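Local structure of minor capsid protein (Cafeteriavirus-dependent mavirus, 6G42) at residues N209-L217 and H263-N271; T199-S208 and V233-Q242. The protein forms the pentameric penton of the mavirus capsid as a minor capsid protein with a single jelly-roll fold, and probably occupies the capsid vertices. All coordinates share one frame; numbering follows the deposited sequence.

Contact 1 of 2, residues N209-L217 and H263-N271; sequences NDLPVSYEL and HNILQTNFN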
# COMPACT_ATOMS: atom_id res chain seq x y z
N ASN C 209 -22.43 -17.57 -23.64
CA ASN C 209 -22.83 -17.96 -25.01
C ASN C 209 -24.17 -17.37 -25.48
O ASN C 209 -24.41 -17.29 -26.69
CB ASN C 209 -22.78 -19.49 -25.22
CG ASN C 209 -23.58 -20.27 -24.18
OD1 ASN C 209 -24.48 -19.73 -23.53
ND2 ASN C 209 -23.25 -21.54 -24.02
N ASP C 210 -25.04 -16.97 -24.55
CA ASP C 210 -26.41 -16.51 -24.89
C ASP C 210 -26.91 -15.17 -24.28
O ASP C 210 -28.09 -14.84 -24.41
CB ASP C 210 -27.41 -17.63 -24.57
CG ASP C 210 -27.46 -17.98 -23.09
OD1 ASP C 210 -26.56 -17.56 -22.33
OD2 ASP C 210 -28.41 -18.69 -22.69
N LEU C 211 -26.02 -14.41 -23.62
CA LEU C 211 -26.38 -13.08 -23.13
C LEU C 211 -26.25 -12.08 -24.28
O LEU C 211 -25.17 -11.98 -24.87
CB LEU C 211 -25.45 -12.65 -21.99
CG LEU C 211 -25.70 -11.27 -21.35
CD1 LEU C 211 -27.01 -11.21 -20.59
CD2 LEU C 211 -24.55 -10.92 -20.41
N PRO C 212 -27.34 -11.35 -24.62
CA PRO C 212 -27.23 -10.37 -25.70
C PRO C 212 -26.39 -9.16 -25.28
O PRO C 212 -26.90 -8.13 -24.81
CB PRO C 212 -28.69 -10.00 -25.99
CG PRO C 212 -29.42 -10.29 -24.73
CD PRO C 212 -28.71 -11.44 -24.08
N VAL C 213 -25.08 -9.32 -25.44
CA VAL C 213 -24.09 -8.33 -25.05
C VAL C 213 -23.13 -8.10 -26.22
O VAL C 213 -22.91 -9.00 -27.04
CB VAL C 213 -23.34 -8.78 -23.76
CG1 VAL C 213 -22.43 -9.98 -24.03
CG2 VAL C 213 -22.56 -7.64 -23.15
N SER C 214 -22.56 -6.90 -26.29
CA SER C 214 -21.61 -6.57 -27.35
C SER C 214 -20.34 -7.41 -27.20
O SER C 214 -19.85 -7.62 -26.09
CB SER C 214 -21.28 -5.08 -27.31
OG SER C 214 -20.69 -4.68 -28.53
N TYR C 215 -19.83 -7.89 -28.33
CA TYR C 215 -18.65 -8.74 -28.36
C TYR C 215 -17.42 -7.85 -28.33
O TYR C 215 -17.47 -6.71 -28.77
CB TYR C 215 -18.62 -9.58 -29.64
CG TYR C 215 -19.62 -10.74 -29.71
CD1 TYR C 215 -21.01 -10.51 -29.65
CD2 TYR C 215 -19.19 -12.06 -29.89
CE1 TYR C 215 -21.92 -11.55 -29.73
CE2 TYR C 215 -20.09 -13.11 -29.98
CZ TYR C 215 -21.46 -12.85 -29.90
OH TYR C 215 -22.36 -13.89 -29.98
N GLU C 216 -16.31 -8.37 -27.82
CA GLU C 216 -15.00 -7.72 -27.94
C GLU C 216 -14.37 -8.18 -29.25
O GLU C 216 -14.63 -9.29 -29.71
CB GLU C 216 -14.08 -8.06 -26.76
CG GLU C 216 -14.59 -7.64 -25.38
CD GLU C 216 -13.49 -7.57 -24.32
OE1 GLU C 216 -12.42 -8.19 -24.49
OE2 GLU C 216 -13.68 -6.89 -23.29
N LEU C 217 -13.54 -7.32 -29.85
CA LEU C 217 -12.88 -7.62 -31.13
C LEU C 217 -11.56 -8.32 -30.88
O LEU C 217 -10.75 -7.83 -30.11
CB LEU C 217 -12.65 -6.33 -31.93
CG LEU C 217 -13.84 -5.38 -32.13
CD1 LEU C 217 -13.43 -4.23 -33.04
CD2 LEU C 217 -15.06 -6.09 -32.69
N HIS C 263 -19.97 -3.05 -20.76
CA HIS C 263 -20.34 -3.65 -22.05
C HIS C 263 -21.78 -3.32 -22.37
O HIS C 263 -22.62 -3.30 -21.48
CB HIS C 263 -20.16 -5.16 -22.00
CG HIS C 263 -18.74 -5.58 -21.82
ND1 HIS C 263 -17.83 -5.55 -22.85
CD2 HIS C 263 -18.07 -5.99 -20.72
CE1 HIS C 263 -16.65 -5.94 -22.39
NE2 HIS C 263 -16.77 -6.22 -21.11
N ASN C 264 -22.05 -3.05 -23.64
CA ASN C 264 -23.40 -2.68 -24.08
C ASN C 264 -24.30 -3.90 -24.15
O ASN C 264 -23.91 -4.93 -24.69
CB ASN C 264 -23.34 -2.01 -25.45
CG ASN C 264 -22.78 -0.60 -25.40
OD1 ASN C 264 -21.68 -0.34 -25.90
ND2 ASN C 264 -23.53 0.32 -24.80
N ILE C 265 -25.50 -3.78 -23.57
CA ILE C 265 -26.55 -4.78 -23.75
C ILE C 265 -27.31 -4.40 -25.02
O ILE C 265 -27.81 -3.28 -25.14
CB ILE C 265 -27.51 -4.85 -22.54
CG1 ILE C 265 -26.77 -5.34 -21.28
CG2 ILE C 265 -28.71 -5.75 -22.82
CD1 ILE C 265 -26.23 -6.76 -21.34
N LEU C 266 -27.39 -5.34 -25.96
CA LEU C 266 -28.01 -5.12 -27.27
C LEU C 266 -29.53 -5.34 -27.28
O LEU C 266 -30.24 -4.66 -28.02
CB LEU C 266 -27.33 -6.01 -28.33
CG LEU C 266 -25.80 -5.92 -28.43
CD1 LEU C 266 -25.27 -6.96 -29.40
CD2 LEU C 266 -25.32 -4.53 -28.83
N GLN C 267 -30.01 -6.28 -26.46
CA GLN C 267 -31.43 -6.63 -26.39
C GLN C 267 -31.94 -6.59 -24.95
O GLN C 267 -31.27 -7.08 -24.04
CB GLN C 267 -31.68 -8.03 -26.96
CG GLN C 267 -30.99 -8.30 -28.29
CD GLN C 267 -31.34 -9.66 -28.86
OE1 GLN C 267 -30.49 -10.54 -28.96
NE2 GLN C 267 -32.61 -9.85 -29.25
N THR C 268 -33.13 -6.03 -24.75
CA THR C 268 -33.74 -5.87 -23.43
C THR C 268 -34.74 -6.96 -23.04
O THR C 268 -35.13 -7.05 -21.87
CB THR C 268 -34.50 -4.53 -23.36
OG1 THR C 268 -35.40 -4.42 -24.48
CG2 THR C 268 -33.53 -3.36 -23.39
N ASN C 269 -35.16 -7.78 -24.00
CA ASN C 269 -36.28 -8.72 -23.81
C ASN C 269 -35.93 -10.09 -23.19
O ASN C 269 -36.83 -10.91 -22.99
CB ASN C 269 -37.02 -8.93 -25.15
CG ASN C 269 -36.24 -9.79 -26.14
OD1 ASN C 269 -35.02 -9.64 -26.27
ND2 ASN C 269 -36.94 -10.68 -26.84
N PHE C 270 -34.66 -10.32 -22.88
CA PHE C 270 -34.20 -11.64 -22.41
C PHE C 270 -34.65 -11.98 -20.99
O PHE C 270 -34.97 -11.11 -20.17
CB PHE C 270 -32.68 -11.82 -22.55
CG PHE C 270 -31.86 -10.94 -21.65
CD1 PHE C 270 -31.42 -9.70 -22.10
CD2 PHE C 270 -31.50 -11.35 -20.37
CE1 PHE C 270 -30.65 -8.88 -21.28
CE2 PHE C 270 -30.73 -10.53 -19.55
CZ PHE C 270 -30.31 -9.29 -20.01
N ASN C 271 -34.66 -13.28 -20.73
CA ASN C 271 -35.21 -13.88 -19.52
C ASN C 271 -34.18 -14.72 -18.73
O ASN C 271 -34.25 -14.81 -17.50
CB ASN C 271 -36.38 -14.76 -19.95
CG ASN C 271 -37.26 -15.18 -18.81
OD1 ASN C 271 -37.24 -14.60 -17.72
ND2 ASN C 271 -38.08 -16.19 -19.07
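P212 and S214 are tied to residues 263-271 by two backbone hydrogen bonds. S214 N donates to N264 O at 2.9 Å. L266 N donates to P212 O at 3.1 Å. The two bonds flank V213 and I265, which form a single beta bridge. P212 is the centre of an inverse gamma turn, closed by a weak bond from V213 N to L211 O.

Van der Waals contacts centre on P212, F270 and V213. L211 CD1 lies over one face of the F270 ring, 4.2 Å from its centroid. P212 meets the same ring obliquely, with its CD in an off-centre CH-pi contact. F270 CG sits between the backbone N and the carbonyl carbon (chi1 67°), and this brings the ring beside the proline. Q267 runs along P212, with its CB and CG each 3.7 Å from P212 CB. V213 CG2 meets H263 CB at 3.6 Å. The CG and CD1 of L266 cover the backbone between V213 and S214.

At H263 a carboxylate oxygen meets a ring C-H edge. E216 OE2 lies in the plane of the imidazole, 3.2 Å from H263 CE1. Carboxylate and ring planes are 42° apart. The main partners of E216 lie on the second subunit, where N12 gives a hydrogen bond and K300 a salt bridge. The N264 amide is likewise bonded to the backbone of K6 and Y8 of that subunit.

Strand 49-62 runs alongside: H263 and I265 bond through their backbones to L51 and Y49. Strand 248-264 is one of the two outer strands of its four-stranded sheet within this chain. L211 reaches F273 of strand 272-281, a strand of another sheet.

Contact 2 of 2, residues T199-S208 and V233-Q242; sequences TPISHIVIES and VFLTNYKYLQ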
# COMPACT_ATOMS: atom_id res chain seq x y z
N THR C 199 4.62 -18.83 -13.89
CA THR C 199 3.17 -19.06 -13.94
C THR C 199 2.63 -19.05 -15.38
O THR C 199 2.88 -18.10 -16.13
CB THR C 199 2.36 -18.08 -13.06
OG1 THR C 199 0.96 -18.36 -13.20
CG2 THR C 199 2.59 -16.60 -13.44
N PRO C 200 1.89 -20.11 -15.77
CA PRO C 200 1.29 -20.13 -17.09
C PRO C 200 -0.02 -19.33 -17.17
O PRO C 200 -0.54 -19.15 -18.26
CB PRO C 200 1.00 -21.61 -17.30
CG PRO C 200 0.66 -22.10 -15.94
CD PRO C 200 1.54 -21.31 -15.00
N ILE C 201 -0.53 -18.87 -16.02
CA ILE C 201 -1.85 -18.26 -15.95
C ILE C 201 -1.76 -16.75 -16.13
O ILE C 201 -1.08 -16.07 -15.35
CB ILE C 201 -2.55 -18.61 -14.63
CG1 ILE C 201 -2.61 -20.14 -14.50
CG2 ILE C 201 -3.95 -17.99 -14.56
CD1 ILE C 201 -3.27 -20.66 -13.26
N SER C 202 -2.48 -16.24 -17.13
CA SER C 202 -2.50 -14.82 -17.48
C SER C 202 -3.75 -14.11 -16.97
O SER C 202 -3.65 -13.20 -16.15
CB SER C 202 -2.40 -14.66 -18.99
OG SER C 202 -2.67 -13.33 -19.39
N HIS C 203 -4.91 -14.55 -17.46
CA HIS C 203 -6.20 -13.92 -17.17
C HIS C 203 -7.24 -14.96 -16.76
O HIS C 203 -7.09 -16.14 -17.07
CB HIS C 203 -6.72 -13.18 -18.41
CG HIS C 203 -6.19 -11.78 -18.57
ND1 HIS C 203 -5.05 -11.49 -19.28
CD2 HIS C 203 -6.67 -10.59 -18.14
CE1 HIS C 203 -4.84 -10.19 -19.27
NE2 HIS C 203 -5.81 -9.62 -18.58
N ILE C 204 -8.26 -14.51 -16.03
CA ILE C 204 -9.45 -15.32 -15.70
C ILE C 204 -10.64 -14.46 -16.12
O ILE C 204 -10.76 -13.31 -15.70
CB ILE C 204 -9.56 -15.64 -14.19
CG1 ILE C 204 -8.40 -16.54 -13.75
CG2 ILE C 204 -10.90 -16.32 -13.88
CD1 ILE C 204 -8.27 -16.70 -12.25
N VAL C 205 -11.51 -15.06 -16.93
CA VAL C 205 -12.56 -14.35 -17.64
C VAL C 205 -13.91 -14.96 -17.28
O VAL C 205 -14.00 -16.16 -17.03
CB VAL C 205 -12.32 -14.47 -19.16
CG1 VAL C 205 -13.54 -14.05 -19.98
CG2 VAL C 205 -11.10 -13.67 -19.58
N ILE C 206 -14.94 -14.12 -17.26
CA ILE C 206 -16.34 -14.55 -17.27
C ILE C 206 -16.89 -14.35 -18.68
O ILE C 206 -16.86 -13.23 -19.19
CB ILE C 206 -17.20 -13.75 -16.27
CG1 ILE C 206 -16.72 -14.00 -14.84
CG2 ILE C 206 -18.68 -14.12 -16.40
CD1 ILE C 206 -17.36 -13.11 -13.79
N GLU C 207 -17.39 -15.43 -19.29
CA GLU C 207 -18.02 -15.40 -20.63
C GLU C 207 -19.44 -15.98 -20.65
O GLU C 207 -19.86 -16.66 -19.71
CB GLU C 207 -17.11 -16.07 -21.68
CG GLU C 207 -16.57 -17.45 -21.33
CD GLU C 207 -15.55 -17.97 -22.34
OE1 GLU C 207 -14.80 -17.17 -22.94
OE2 GLU C 207 -15.48 -19.20 -22.54
N SER C 208 -20.15 -15.68 -21.73
CA SER C 208 -21.55 -16.09 -21.92
C SER C 208 -21.83 -16.41 -23.39
O SER C 208 -21.53 -15.60 -24.26
CB SER C 208 -22.49 -14.97 -21.48
OG SER C 208 -23.84 -15.34 -21.68
N VAL C 233 -17.37 -12.93 -26.55
CA VAL C 233 -18.10 -12.36 -25.43
C VAL C 233 -17.26 -12.52 -24.17
O VAL C 233 -16.98 -13.64 -23.74
CB VAL C 233 -19.47 -13.05 -25.23
CG1 VAL C 233 -20.20 -12.47 -24.03
CG2 VAL C 233 -20.32 -12.90 -26.49
N PHE C 234 -16.84 -11.39 -23.61
CA PHE C 234 -16.02 -11.32 -22.41
C PHE C 234 -16.70 -10.29 -21.50
O PHE C 234 -16.81 -9.13 -21.88
CB PHE C 234 -14.60 -10.83 -22.75
CG PHE C 234 -13.75 -11.83 -23.49
CD1 PHE C 234 -14.06 -12.24 -24.78
CD2 PHE C 234 -12.58 -12.32 -22.92
CE1 PHE C 234 -13.27 -13.14 -25.47
CE2 PHE C 234 -11.77 -13.23 -23.61
CZ PHE C 234 -12.11 -13.64 -24.88
N LEU C 235 -17.14 -10.72 -20.32
CA LEU C 235 -17.83 -9.82 -19.36
C LEU C 235 -16.91 -9.14 -18.33
O LEU C 235 -17.22 -8.04 -17.87
CB LEU C 235 -18.94 -10.57 -18.64
CG LEU C 235 -20.00 -11.21 -19.54
CD1 LEU C 235 -21.16 -11.71 -18.68
CD2 LEU C 235 -20.52 -10.26 -20.61
N THR C 236 -15.81 -9.79 -17.97
CA THR C 236 -14.72 -9.15 -17.23
C THR C 236 -13.41 -9.90 -17.47
O THR C 236 -13.43 -11.08 -17.82
CB THR C 236 -15.03 -8.99 -15.71
OG1 THR C 236 -14.06 -8.12 -15.10
CG2 THR C 236 -15.04 -10.35 -14.99
N ASN C 237 -12.30 -9.19 -17.30
CA ASN C 237 -10.95 -9.72 -17.43
C ASN C 237 -10.22 -9.49 -16.12
O ASN C 237 -9.81 -8.37 -15.84
CB ASN C 237 -10.17 -8.96 -18.49
CG ASN C 237 -10.47 -9.43 -19.89
OD1 ASN C 237 -11.63 -9.62 -20.26
ND2 ASN C 237 -9.42 -9.58 -20.70
N TYR C 238 -10.06 -10.54 -15.33
CA TYR C 238 -9.25 -10.47 -14.12
C TYR C 238 -7.84 -10.91 -14.49
O TYR C 238 -7.64 -12.03 -14.93
CB TYR C 238 -9.82 -11.37 -13.03
CG TYR C 238 -9.03 -11.37 -11.75
CD1 TYR C 238 -9.25 -10.41 -10.78
CD2 TYR C 238 -8.05 -12.34 -11.51
CE1 TYR C 238 -8.52 -10.40 -9.60
CE2 TYR C 238 -7.32 -12.34 -10.34
CZ TYR C 238 -7.56 -11.37 -9.38
OH TYR C 238 -6.84 -11.36 -8.21
N LYS C 239 -6.88 -10.01 -14.32
CA LYS C 239 -5.47 -10.36 -14.46
C LYS C 239 -5.02 -11.13 -13.23
O LYS C 239 -5.24 -10.67 -12.11
CB LYS C 239 -4.61 -9.10 -14.62
CG LYS C 239 -3.15 -9.37 -14.94
CD LYS C 239 -3.00 -9.87 -16.37
CE LYS C 239 -1.62 -10.42 -16.65
NZ LYS C 239 -1.64 -11.09 -17.98
N TYR C 240 -4.38 -12.28 -13.44
CA TYR C 240 -3.87 -13.10 -12.35
C TYR C 240 -2.36 -12.93 -12.18
O TYR C 240 -1.63 -12.77 -13.16
CB TYR C 240 -4.23 -14.56 -12.58
CG TYR C 240 -3.81 -15.47 -11.45
CD1 TYR C 240 -4.52 -15.51 -10.26
CD2 TYR C 240 -2.67 -16.27 -11.57
CE1 TYR C 240 -4.12 -16.34 -9.21
CE2 TYR C 240 -2.26 -17.09 -10.54
CZ TYR C 240 -2.99 -17.12 -9.36
OH TYR C 240 -2.57 -17.95 -8.34
N LEU C 241 -1.91 -12.96 -10.93
CA LEU C 241 -0.49 -12.92 -10.59
C LEU C 241 -0.21 -13.98 -9.52
O LEU C 241 -0.92 -14.06 -8.51
CB LEU C 241 -0.11 -11.54 -10.06
CG LEU C 241 -0.39 -10.35 -10.99
CD1 LEU C 241 -0.29 -9.04 -10.22
CD2 LEU C 241 0.56 -10.35 -12.18
N GLN C 242 0.83 -14.79 -9.74
CA GLN C 242 1.23 -15.80 -8.77
C GLN C 242 2.16 -15.17 -7.74
O GLN C 242 3.30 -14.82 -8.05
CB GLN C 242 1.90 -16.98 -9.48
CG GLN C 242 2.08 -18.23 -8.61
CD GLN C 242 0.76 -18.85 -8.15
OE1 GLN C 242 -0.18 -19.00 -8.94
NE2 GLN C 242 0.69 -19.22 -6.87
O HOH W 1 0.11 -20.00 -11.34
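I204 and Y238 form the firm middle of this antiparallel pairing. I204 N donates to Y238 O at 2.8 Å, and Y238 N returns the bond to I204 O at 2.9 Å. Y240 N to S202 O and L235 N to I206 O add further backbone bonds.

The tightly packed part is mostly apolar, with a polar end at T199 and Q242. I201 CG2 lies 3.7 Å from Y240 CD2, I204 CD1 meets the Y238 and Y240 rings, and I206 CD1 lies 3.8 Å from T236 CG2. V205 CG1 packs obliquely on F234. Y240 CG is anti to the backbone N (chi1 -177°), and this sets the ring beside I201. Y240 OH donates to Q242 OE1. A water bridges that oxygen to T199 OG1.

The pairing is looser where I206 N reaches T236 O in a weak bond. H203 and N237 are partly exposed. H203 is modelled in two conformers; in one, K239 CD lies over a ring face, so this contact is less certain.

A classic beta bulge at S202 and H203, set against Y280 of strand 272-281, lies within strand 201-207. K239 bends at chi2, and its NZ bonds to S202 OG at 2.8 Å. Q298 of the second subunit bonds S202 OG too. NZ has weak bonds to S202 O, to Y282 and to that Q298, so its charge is probably shared among neutral oxygens at the subunit interface.

How the contacts relate
The centres of contacts 1 and 2 are about 19 Å apart, yet the two touch directly. V233 and H263 join them. V233 of contact 2 packs on V213 and Y215 of contact 1. H263 NE2 comes within 3.0 Å of F234 O, so the imidazole of contact 1 packs on the backbone of contact 2. The segments alternate along the chain: 199-208 runs straight into 209-217, and 233-242 precedes 263-271. Contact 2 lies nearer the chain centre, about 10 Å from it centre to centre, against about 29 Å for contact 1. Both reach the second subunit, consistent with a part in penton assembly.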